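Local coordinates for protein putative transcriptional regulator (Bacillus cytotoxicus NVH 391-98, PDB 3K4H) that probably represses or otherwise regulates transcription as a LacI-type DNA-binding regulator whose periplasmic-binding-protein-like part binds a glucose-containing glycan, at residues E55-G60 with D82-Y87; T109-D114 with Y248-E253; Q133-G138 with K166-H171. All coordinates share one frame; numbering follows the deposited sequence.

Contact 1. Residues E55-G60 with D82-Y87; sequences EEIFNG and DRIIQY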
loop_
_atom_site.group_PDB
_atom_site.type_symbol
_atom_site.label_atom_id
_atom_site.label_comp_id
_atom_site.label_asym_id
_atom_site.label_seq_id
_atom_site.Cartn_x
_atom_site.Cartn_y
_atom_site.Cartn_z
ATOM N N GLU A 55 22.665 10.317 19.888
ATOM C CA GLU A 55 23.434 9.374 20.620
ATOM C C GLU A 55 22.680 8.968 21.836
ATOM O O GLU A 55 22.585 7.828 22.161
ATOM C CB GLU A 55 24.692 10.063 21.034
ATOM C CG GLU A 55 25.753 9.166 21.529
ATOM C CD GLU A 55 26.735 9.889 22.378
ATOM O OE1 GLU A 55 27.245 9.291 23.313
ATOM O OE2 GLU A 55 26.995 11.063 22.122
ATOM N N GLU A 56 22.056 9.901 22.497
ATOM C CA GLU A 56 21.299 9.569 23.666
ATOM C C GLU A 56 20.140 8.650 23.404
ATOM O O GLU A 56 19.799 7.874 24.223
ATOM C CB GLU A 56 20.851 10.824 24.364
ATOM C CG GLU A 56 21.981 11.659 24.780
ATOM C CD GLU A 56 21.546 12.896 25.440
ATOM O OE1 GLU A 56 20.380 13.192 25.377
ATOM O OE2 GLU A 56 22.359 13.603 26.008
ATOM N N ILE A 57 19.482 8.794 22.284
ATOM C CA ILE A 57 18.370 7.926 21.947
ATOM C C ILE A 57 18.860 6.506 21.650
ATOM O O ILE A 57 18.193 5.519 21.993
ATOM C CB ILE A 57 17.576 8.474 20.758
ATOM C CG1 ILE A 57 16.831 9.731 21.165
ATOM C CG2 ILE A 57 16.545 7.484 20.291
ATOM C CD1 ILE A 57 16.092 10.387 20.041
ATOM N N PHE A 58 20.032 6.398 21.025
ATOM C CA PHE A 58 20.621 5.089 20.770
ATOM C C PHE A 58 20.844 4.401 22.104
ATOM O O PHE A 58 20.260 3.341 22.356
ATOM C CB PHE A 58 21.931 5.208 20.000
ATOM C CG PHE A 58 22.469 3.885 19.520
ATOM C CD1 PHE A 58 21.891 3.234 18.434
ATOM C CD2 PHE A 58 23.541 3.282 20.167
ATOM C CE1 PHE A 58 22.380 2.007 17.998
ATOM C CE2 PHE A 58 24.032 2.050 19.744
ATOM C CZ PHE A 58 23.455 1.412 18.665
ATOM N N ASN A 59 21.644 5.020 22.971
ATOM C CA ASN A 59 21.866 4.475 24.296
ATOM C C ASN A 59 20.537 4.048 24.924
ATOM O O ASN A 59 20.430 2.939 25.493
ATOM C CB ASN A 59 22.647 5.443 25.183
ATOM C CG ASN A 59 23.892 6.011 24.486
ATOM O OD1 ASN A 59 24.151 5.703 23.319
ATOM N ND2 ASN A 59 24.667 6.843 25.202
ATOM N N GLY A 60 19.516 4.887 24.764
ATOM C CA GLY A 60 18.227 4.583 25.318
ATOM C C GLY A 60 17.738 3.193 24.910
ATOM O O GLY A 60 17.337 2.384 25.772
ATOM N N ASP A 82 18.890 4.215 9.897
ATOM C CA ASP A 82 18.690 4.296 11.302
ATOM C C ASP A 82 19.621 3.235 11.915
ATOM O O ASP A 82 19.479 2.025 11.640
ATOM C CB ASP A 82 17.224 4.033 11.619
ATOM C CG ASP A 82 16.809 4.582 12.953
ATOM O OD1 ASP A 82 15.609 4.450 13.248
ATOM O OD2 ASP A 82 17.643 5.168 13.684
ATOM N N ARG A 83 20.601 3.694 12.690
ATOM C CA ARG A 83 21.375 2.791 13.508
ATOM C C ARG A 83 20.413 1.958 14.361
ATOM O O ARG A 83 20.635 0.753 14.534
ATOM C CB ARG A 83 22.324 3.531 14.464
ATOM C CG ARG A 83 23.313 4.477 13.869
ATOM C CD ARG A 83 23.625 5.551 14.885
ATOM N NE ARG A 83 24.364 4.987 16.009
ATOM C CZ ARG A 83 24.634 5.592 17.166
ATOM N NH1 ARG A 83 24.231 6.826 17.423
ATOM N NH2 ARG A 83 25.323 4.939 18.083
ATOM N N ILE A 84 19.366 2.588 14.912
ATOM C CA ILE A 84 18.479 1.872 15.837
ATOM C C ILE A 84 18.030 0.558 15.218
ATOM O O ILE A 84 18.107 -0.494 15.861
ATOM C CB ILE A 84 17.232 2.680 16.273
ATOM C CG1 ILE A 84 17.584 4.083 16.791
ATOM C CG2 ILE A 84 16.466 1.933 17.351
ATOM C CD1 ILE A 84 18.144 4.106 18.136
ATOM N N ILE A 85 17.579 0.626 13.964
ATOM C CA ILE A 85 17.163 -0.561 13.221
ATOM C C ILE A 85 18.317 -1.525 12.977
ATOM O O ILE A 85 18.123 -2.728 13.153
ATOM C CB ILE A 85 16.512 -0.228 11.872
ATOM C CG1 ILE A 85 15.230 0.563 12.082
ATOM C CG2 ILE A 85 16.178 -1.527 11.080
ATOM C CD1 ILE A 85 14.516 0.887 10.764
ATOM N N GLN A 86 19.495 -1.029 12.568
ATOM C CA GLN A 86 20.664 -1.911 12.391
ATOM C C GLN A 86 20.890 -2.680 13.676
ATOM O O GLN A 86 21.180 -3.871 13.643
ATOM C CB GLN A 86 21.962 -1.168 11.985
ATOM C CG GLN A 86 22.403 -1.271 10.495
ATOM C CD GLN A 86 22.431 -2.717 9.899
ATOM O OE1 GLN A 86 21.627 -3.049 9.007
ATOM N NE2 GLN A 86 23.362 -3.561 10.378
ATOM N N TYR A 87 20.721 -2.004 14.805
ATOM C CA TYR A 87 20.982 -2.611 16.081
ATOM C C TYR A 87 19.987 -3.705 16.366
ATOM O O TYR A 87 20.380 -4.835 16.688
ATOM C CB TYR A 87 20.964 -1.583 17.213
ATOM C CG TYR A 87 21.114 -2.225 18.576
ATOM C CD1 TYR A 87 19.998 -2.462 19.380
ATOM C CD2 TYR A 87 22.370 -2.641 19.046
ATOM C CE1 TYR A 87 20.134 -3.084 20.631
ATOM C CE2 TYR A 87 22.515 -3.255 20.289
ATOM C CZ TYR A 87 21.396 -3.473 21.080
ATOM O OH TYR A 87 21.512 -4.081 22.312
#
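R83 lays its guanidinium flat on one face of the F58 ring: the two planes are only 19° apart, and CZ of R83 stands 3.9 Å from the centroid of the F58 ring. This is a cation-pi stack, shifted so that NH2 of R83 sits over the rim of the ring near CG and CD2, while CB of R83 reaches CE1 of F58 at 3.8 Å. At its edge, near its own plane, the guanidinium meets the backbone of E55, with NH1 of R83 4.2 Å from CA of E55. Two further groups approach the F58 ring obliquely, I84 through CD1 and Y87 through CB; CE1 of F58 lies 3.9 Å from CB of Y87, and the planes of the two rings are steeply inclined.

F58 comes off its helix with CG anti to the backbone N (chi1 -171°), which carries the ring across to helix 83-90. R83 answers with a chain bent at chi3, turning the guanidinium back over the phenyl face. Beside this stack, CD1 of I84 fills in against the backbone of the other helix, 3.7 Å from CA of F58, and the same CD1 touches CG2 of I57. The short helical segments run nearly parallel, 21° apart and 10.4 Å between axes. At the start of the second one, D82 is the N-cap, its OD2 taking a weak bond from N of I84.

R83 NH1 also forms a salt bridge with E54, just before the first segment. The arginine is thus held by a carboxylate and an aromatic face together, which probably steadies a cation on the exposed rim of the contact. Helices 54-66 and 83-90, which precede and follow strand 72-75 of the parallel sheet, are joined here through apolar packing and one cation-pi stack, with no polar bond between the two segments themselves.

Contact 2. Residues T109-D114 with Y248-E253; sequences TYVDND and YQLGYE. With GLC (alpha-D-glucopyranose), chain C.
V111 and L250 mark the closest approach of the two backbones, their CA atoms 6.3 Å apart. Strand 110-112 and the helical segment 248-253 run almost antiparallel, at 169°, with 8.3 Å between axes, so a helix packs on a strand of the parallel sheet.

V111 points at the helix: its CG1, anti to the backbone N (chi1 -173°), lies 3.8 Å from O of L250, and CG2 comes near the backbone of E253. CD2 of L250 packs between V111 and the amide of N113, reaching ND2 of N113 at 3.7 Å, whereas CD1 rests 3.6 Å from C6 of the glucose. D112 accepts a bond at OD1 from O4 of the sugar over 3.0 Å. OD1 of N113 accepts from O6, a bond of doubtful length.

ND2 of N113 donates to the carbonyls of V245 and I274, which probably sets the amide flip and turns OD1 to the sugar. Farther along the helix, OE2 of E253 makes a salt bridge with K270 of the second subunit. N115 ND2 and the carbonyls of L76 and I98 also bond the glucose; D112, N113 and L250 belong to its pocket at the strand's C-terminal end, consistent with a periplasmic-binding-protein-like cleft.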
loop_
_atom_site.group_PDB
_atom_site.type_symbol
_atom_site.label_atom_id
_atom_site.label_comp_id
_atom_site.label_asym_id
_atom_site.label_seq_id
_atom_site.Cartn_x
_atom_site.Cartn_y
_atom_site.Cartn_z
ATOM N N THR A 109 8.433 -5.664 9.694
ATOM C CA THR A 109 6.995 -5.474 9.755
ATOM C C THR A 109 6.653 -4.048 10.077
ATOM O O THR A 109 7.113 -3.520 11.025
ATOM C CB THR A 109 6.411 -6.273 10.841
ATOM O OG1 THR A 109 6.964 -7.571 10.780
ATOM C CG2 THR A 109 4.979 -6.378 10.647
ATOM N N TYR A 110 5.842 -3.422 9.263
ATOM C CA TYR A 110 5.574 -2.042 9.435
ATOM C C TYR A 110 4.152 -1.649 9.185
ATOM O O TYR A 110 3.458 -2.347 8.555
ATOM C CB TYR A 110 6.544 -1.249 8.606
ATOM C CG TYR A 110 6.286 -1.263 7.160
ATOM C CD1 TYR A 110 5.385 -0.420 6.616
ATOM C CD2 TYR A 110 6.976 -2.083 6.328
ATOM C CE1 TYR A 110 5.157 -0.410 5.320
ATOM C CE2 TYR A 110 6.746 -2.083 5.017
ATOM C CZ TYR A 110 5.832 -1.243 4.514
ATOM O OH TYR A 110 5.587 -1.223 3.180
ATOM N N VAL A 111 3.733 -0.532 9.749
ATOM C CA VAL A 111 2.414 0.036 9.584
ATOM C C VAL A 111 2.537 1.391 8.934
ATOM O O VAL A 111 3.405 2.112 9.253
ATOM C CB VAL A 111 1.759 0.210 10.888
ATOM C CG1 VAL A 111 0.418 0.623 10.694
ATOM C CG2 VAL A 111 1.757 -1.026 11.582
ATOM N N ASP A 112 1.737 1.695 7.941
ATOM C CA ASP A 112 1.907 2.932 7.231
ATOM C C ASP A 112 0.662 3.335 6.547
ATOM O O ASP A 112 -0.241 2.609 6.535
ATOM C CB ASP A 112 3.013 2.779 6.231
ATOM C CG ASP A 112 3.545 4.061 5.757
ATOM O OD1 ASP A 112 3.319 5.063 6.391
ATOM O OD2 ASP A 112 4.206 4.068 4.743
ATOM N N ASN A 113 0.589 4.543 6.052
ATOM C CA ASN A 113 -0.444 4.914 5.130
ATOM C C ASN A 113 0.130 4.868 3.750
ATOM O O ASN A 113 1.290 4.911 3.601
ATOM C CB ASN A 113 -0.891 6.323 5.324
ATOM C CG ASN A 113 -1.112 6.670 6.699
ATOM O OD1 ASN A 113 -0.274 7.226 7.326
ATOM N ND2 ASN A 113 -2.277 6.441 7.161
ATOM N N ASP A 114 -0.677 4.791 2.724
ATOM C CA ASP A 114 -0.121 4.815 1.380
ATOM C C ASP A 114 0.171 6.256 1.011
ATOM O O ASP A 114 -0.558 6.880 0.213
ATOM C CB ASP A 114 -1.076 4.188 0.376
ATOM C CG ASP A 114 -0.486 4.105 -1.012
ATOM O OD1 ASP A 114 -1.188 3.621 -1.908
ATOM O OD2 ASP A 114 0.669 4.535 -1.216
ATOM N N TYR A 248 -4.463 7.348 15.132
ATOM C CA TYR A 248 -4.782 6.444 16.214
ATOM C C TYR A 248 -4.655 5.006 15.721
ATOM O O TYR A 248 -4.076 4.149 16.390
ATOM C CB TYR A 248 -6.209 6.726 16.690
ATOM C CG TYR A 248 -6.777 5.742 17.681
ATOM C CD1 TYR A 248 -6.711 5.999 19.046
ATOM C CD2 TYR A 248 -7.379 4.550 17.262
ATOM C CE1 TYR A 248 -7.244 5.104 19.976
ATOM C CE2 TYR A 248 -7.910 3.645 18.174
ATOM C CZ TYR A 248 -7.841 3.942 19.531
ATOM O OH TYR A 248 -8.336 3.076 20.470
ATOM N N GLN A 249 -5.217 4.735 14.547
ATOM C CA GLN A 249 -5.264 3.374 14.041
ATOM C C GLN A 249 -3.847 2.931 13.648
ATOM O O GLN A 249 -3.504 1.753 13.819
ATOM C CB GLN A 249 -6.262 3.245 12.892
ATOM C CG GLN A 249 -7.072 1.954 12.932
ATOM C CD GLN A 249 -7.979 1.777 14.193
ATOM O OE1 GLN A 249 -8.776 2.664 14.551
ATOM N NE2 GLN A 249 -7.882 0.600 14.829
ATOM N N LEU A 250 -3.016 3.878 13.193
ATOM C CA LEU A 250 -1.616 3.593 12.944
ATOM C C LEU A 250 -1.019 3.031 14.220
ATOM O O LEU A 250 -0.307 2.050 14.174
ATOM C CB LEU A 250 -0.835 4.848 12.517
ATOM C CG LEU A 250 -1.023 5.493 11.135
ATOM C CD1 LEU A 250 -0.138 6.739 11.055
ATOM C CD2 LEU A 250 -0.723 4.550 9.960
ATOM N N GLY A 251 -1.331 3.649 15.358
ATOM C CA GLY A 251 -0.751 3.276 16.644
ATOM C C GLY A 251 -1.259 1.936 17.115
ATOM O O GLY A 251 -0.484 1.069 17.519
ATOM N N TYR A 252 -2.571 1.761 17.014
ATOM C CA TYR A 252 -3.250 0.614 17.560
ATOM C C TYR A 252 -2.760 -0.594 16.800
ATOM O O TYR A 252 -2.295 -1.579 17.380
ATOM C CB TYR A 252 -4.728 0.803 17.325
ATOM C CG TYR A 252 -5.621 -0.236 17.941
ATOM C CD1 TYR A 252 -6.226 -0.003 19.172
ATOM C CD2 TYR A 252 -5.896 -1.438 17.287
ATOM C CE1 TYR A 252 -7.077 -0.944 19.749
ATOM C CE2 TYR A 252 -6.729 -2.392 17.869
ATOM C CZ TYR A 252 -7.320 -2.125 19.094
ATOM O OH TYR A 252 -8.169 -3.017 19.682
ATOM N N GLU A 253 -2.847 -0.487 15.481
ATOM C CA GLU A 253 -2.387 -1.524 14.608
ATOM C C GLU A 253 -0.872 -1.801 14.738
ATOM O O GLU A 253 -0.459 -2.957 14.690
ATOM C CB GLU A 253 -2.821 -1.238 13.167
ATOM C CG GLU A 253 -3.360 -2.505 12.476
ATOM C CD GLU A 253 -4.695 -2.970 13.034
ATOM O OE1 GLU A 253 -5.546 -2.111 13.333
ATOM O OE2 GLU A 253 -4.908 -4.194 13.171
HETATM C C1 GLC C . 4.523 8.970 11.142
HETATM C C2 GLC C . 5.725 8.052 11.075
HETATM C C3 GLC C . 6.027 7.834 9.603
HETATM C C4 GLC C . 4.810 7.222 8.885
HETATM C C5 GLC C . 3.572 8.051 9.134
HETATM C C6 GLC C . 2.377 7.328 8.562
HETATM O O2 GLC C . 6.813 8.686 11.708
HETATM O O3 GLC C . 7.215 7.077 9.535
HETATM O O4 GLC C . 4.934 7.301 7.501
HETATM O O5 GLC C . 3.411 8.339 10.519
HETATM O O6 GLC C . 1.973 8.074 7.445
#

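Contact 3. Residues Q133-G138 with K166-H171; sequences QIAFIG and KEYILH
Y168 lies along the start of strand 134-138, its CB packed on A135, 3.9 Å from CB of A135. Further out, CD2 of Y168 approaches O of I134 at 3.5 Å, an oblique contact. CE2 then meets CB of Q133 at 3.7 Å, near the plane of the ring and at its edge. The hydroxyl ends beside the same residue, close to CB and more loosely to NE2 of Q133, with no hydrogen bond between them. The first torsion sets this course: CG is anti to the carbonyl carbon (chi1 -73°), and the ring runs back past A135 and I134 toward Q133.

Beyond Y168 the two segments pair as parallel strands, F136 with I169, I137 with L170 and G138 with H171. N of F136 donates to O of Y168 over 2.8 Å, nearly straight at 172°. The ladder continues with N of L170 to O of F136, and with N of G138 to O of L170 at 2.8 Å.

I169, F136 and H171 share one face of the sheet. CD2 of F136 touches CG2 of I169, and the ring turns its edge toward the face of H171 in an offset edge-to-face pair, planes at 64°. ND1 of H171 bonds to O of G139, which helps fix the imidazole. I137 and L170 occupy the other face.

These strands, with helix 144-159 between them, make a beta-alpha-beta unit, and 169-171 is the outermost strand of its sheet on this side within the chain. Backbone bonds set the register, while F136 packs on helix 144-159 from one face and I137 and L170 pack on helix 176-187 from the other.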
loop_
_atom_site.group_PDB
_atom_site.type_symbol
_atom_site.label_atom_id
_atom_site.label_comp_id
_atom_site.label_asym_id
_atom_site.label_seq_id
_atom_site.Cartn_x
_atom_site.Cartn_y
_atom_site.Cartn_z
ATOM N N GLN A 133 1.592 25.821 -10.539
ATOM C CA GLN A 133 2.808 26.183 -9.829
ATOM C C GLN A 133 2.543 25.829 -8.367
ATOM O O GLN A 133 1.955 26.603 -7.589
ATOM C CB GLN A 133 3.182 27.658 -10.049
ATOM C CG GLN A 133 2.709 28.229 -11.384
ATOM C CD GLN A 133 3.426 29.507 -11.810
ATOM O OE1 GLN A 133 4.002 29.570 -12.904
ATOM N NE2 GLN A 133 3.387 30.535 -10.962
ATOM N N ILE A 134 2.955 24.611 -8.030
ATOM C CA ILE A 134 2.598 23.949 -6.784
ATOM C C ILE A 134 3.894 23.621 -6.048
ATOM O O ILE A 134 4.802 23.040 -6.632
ATOM C CB ILE A 134 1.799 22.674 -7.095
ATOM C CG1 ILE A 134 0.546 23.027 -7.917
ATOM C CG2 ILE A 134 1.452 21.903 -5.827
ATOM C CD1 ILE A 134 -0.031 21.873 -8.714
ATOM N N ALA A 135 3.983 24.042 -4.789
ATOM C CA ALA A 135 5.149 23.833 -3.944
ATOM C C ALA A 135 4.874 22.832 -2.833
ATOM O O ALA A 135 3.718 22.610 -2.433
ATOM C CB ALA A 135 5.609 25.148 -3.323
ATOM N N PHE A 136 5.970 22.266 -2.322
ATOM C CA PHE A 136 5.960 21.181 -1.362
ATOM C C PHE A 136 6.818 21.669 -0.238
ATOM O O PHE A 136 7.890 22.242 -0.481
ATOM C CB PHE A 136 6.603 19.970 -2.027
ATOM C CG PHE A 136 7.037 18.904 -1.086
ATOM C CD1 PHE A 136 6.228 17.794 -0.862
ATOM C CD2 PHE A 136 8.265 18.987 -0.444
ATOM C CE1 PHE A 136 6.623 16.795 0.017
ATOM C CE2 PHE A 136 8.684 18.004 0.447
ATOM C CZ PHE A 136 7.873 16.900 0.684
ATOM N N ILE A 137 6.348 21.484 0.989
ATOM C CA ILE A 137 7.127 21.813 2.165
ATOM C C ILE A 137 7.072 20.641 3.114
ATOM O O ILE A 137 5.993 20.265 3.569
ATOM C CB ILE A 137 6.566 22.984 2.934
ATOM C CG1 ILE A 137 6.265 24.179 2.014
ATOM C CG2 ILE A 137 7.506 23.359 4.090
ATOM C CD1 ILE A 137 5.578 25.333 2.775
ATOM N N GLY A 138 8.243 20.081 3.426
ATOM C CA GLY A 138 8.315 18.953 4.321
ATOM C C GLY A 138 9.293 19.113 5.451
ATOM O O GLY A 138 9.892 20.185 5.620
ATOM N N LYS A 166 13.244 23.187 -8.543
ATOM C CA LYS A 166 13.963 22.893 -7.318
ATOM C C LYS A 166 13.607 23.890 -6.203
ATOM O O LYS A 166 13.678 23.558 -5.013
ATOM C CB LYS A 166 15.472 22.864 -7.661
ATOM C CG LYS A 166 16.466 23.345 -6.624
ATOM C CD LYS A 166 17.474 24.260 -7.322
ATOM C CE LYS A 166 18.895 24.188 -6.722
ATOM N NZ LYS A 166 19.907 24.742 -7.694
ATOM N N GLU A 167 13.191 25.093 -6.588
ATOM C CA GLU A 167 12.932 26.155 -5.621
ATOM C C GLU A 167 11.526 26.113 -5.047
ATOM O O GLU A 167 11.202 26.926 -4.196
ATOM C CB GLU A 167 13.328 27.565 -6.141
ATOM C CG GLU A 167 13.148 27.822 -7.644
ATOM C CD GLU A 167 14.260 27.215 -8.509
ATOM O OE1 GLU A 167 13.937 26.519 -9.495
ATOM O OE2 GLU A 167 15.454 27.441 -8.209
ATOM N N TYR A 168 10.717 25.152 -5.504
ATOM C CA TYR A 168 9.400 24.811 -4.921
ATOM C C TYR A 168 9.458 23.563 -4.030
ATOM O O TYR A 168 8.439 23.176 -3.416
ATOM C CB TYR A 168 8.354 24.556 -6.020
ATOM C CG TYR A 168 7.825 25.769 -6.789
ATOM C CD1 TYR A 168 8.333 27.055 -6.572
ATOM C CD2 TYR A 168 6.820 25.610 -7.767
ATOM C CE1 TYR A 168 7.859 28.143 -7.294
ATOM C CE2 TYR A 168 6.344 26.692 -8.493
ATOM C CZ TYR A 168 6.869 27.958 -8.251
ATOM O OH TYR A 168 6.402 29.051 -8.953
ATOM N N ILE A 169 10.628 23.022 -3.807
ATOM C CA ILE A 169 10.751 21.926 -2.885
ATOM C C ILE A 169 11.495 22.294 -1.620
ATOM O O ILE A 169 12.629 22.623 -1.677
ATOM C CB ILE A 169 11.522 20.851 -3.537
ATOM C CG1 ILE A 169 10.858 20.455 -4.820
ATOM C CG2 ILE A 169 11.538 19.678 -2.700
ATOM C CD1 ILE A 169 11.661 19.579 -5.612
ATOM N N LEU A 170 10.854 22.236 -0.461
ATOM C CA LEU A 170 11.425 22.681 0.797
ATOM C C LEU A 170 11.507 21.694 1.906
ATOM O O LEU A 170 10.578 21.000 2.149
ATOM C CB LEU A 170 10.670 23.878 1.306
ATOM C CG LEU A 170 10.751 24.946 0.266
ATOM C CD1 LEU A 170 10.238 26.222 0.761
ATOM C CD2 LEU A 170 12.187 25.001 0.017
ATOM N N HIS A 171 12.641 21.604 2.552
ATOM C CA HIS A 171 12.761 20.808 3.727
ATOM C C HIS A 171 13.146 21.616 4.920
ATOM O O HIS A 171 14.104 22.309 4.903
ATOM C CB HIS A 171 13.773 19.747 3.471
ATOM C CG HIS A 171 13.380 18.817 2.383
ATOM N ND1 HIS A 171 12.472 17.814 2.569
ATOM C CD2 HIS A 171 13.753 18.751 1.093
ATOM C CE1 HIS A 171 12.308 17.163 1.440
ATOM N NE2 HIS A 171 13.078 17.710 0.530
#

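In the fold
Contact 1 is a surface contact, whereas contacts 2 and 3 are buried. Contacts 1 and 2 belong to the parallel-sheet half of the chain: one pairs two helices, the other sets helix 247-264 against strand 110-112. Contact 3 joins two strands of the mixed sheet in the other half, and contacts 2 and 3 lie on opposite sides of the chain's centre, their own centres about 27 Å apart. Chemistry follows place: an arginine-aromatic stack at the surface, backbone hydrogen bonds within a sheet, and in contact 2 an apolar interface bordering the sugar. Only contact 2 also reaches the second subunit.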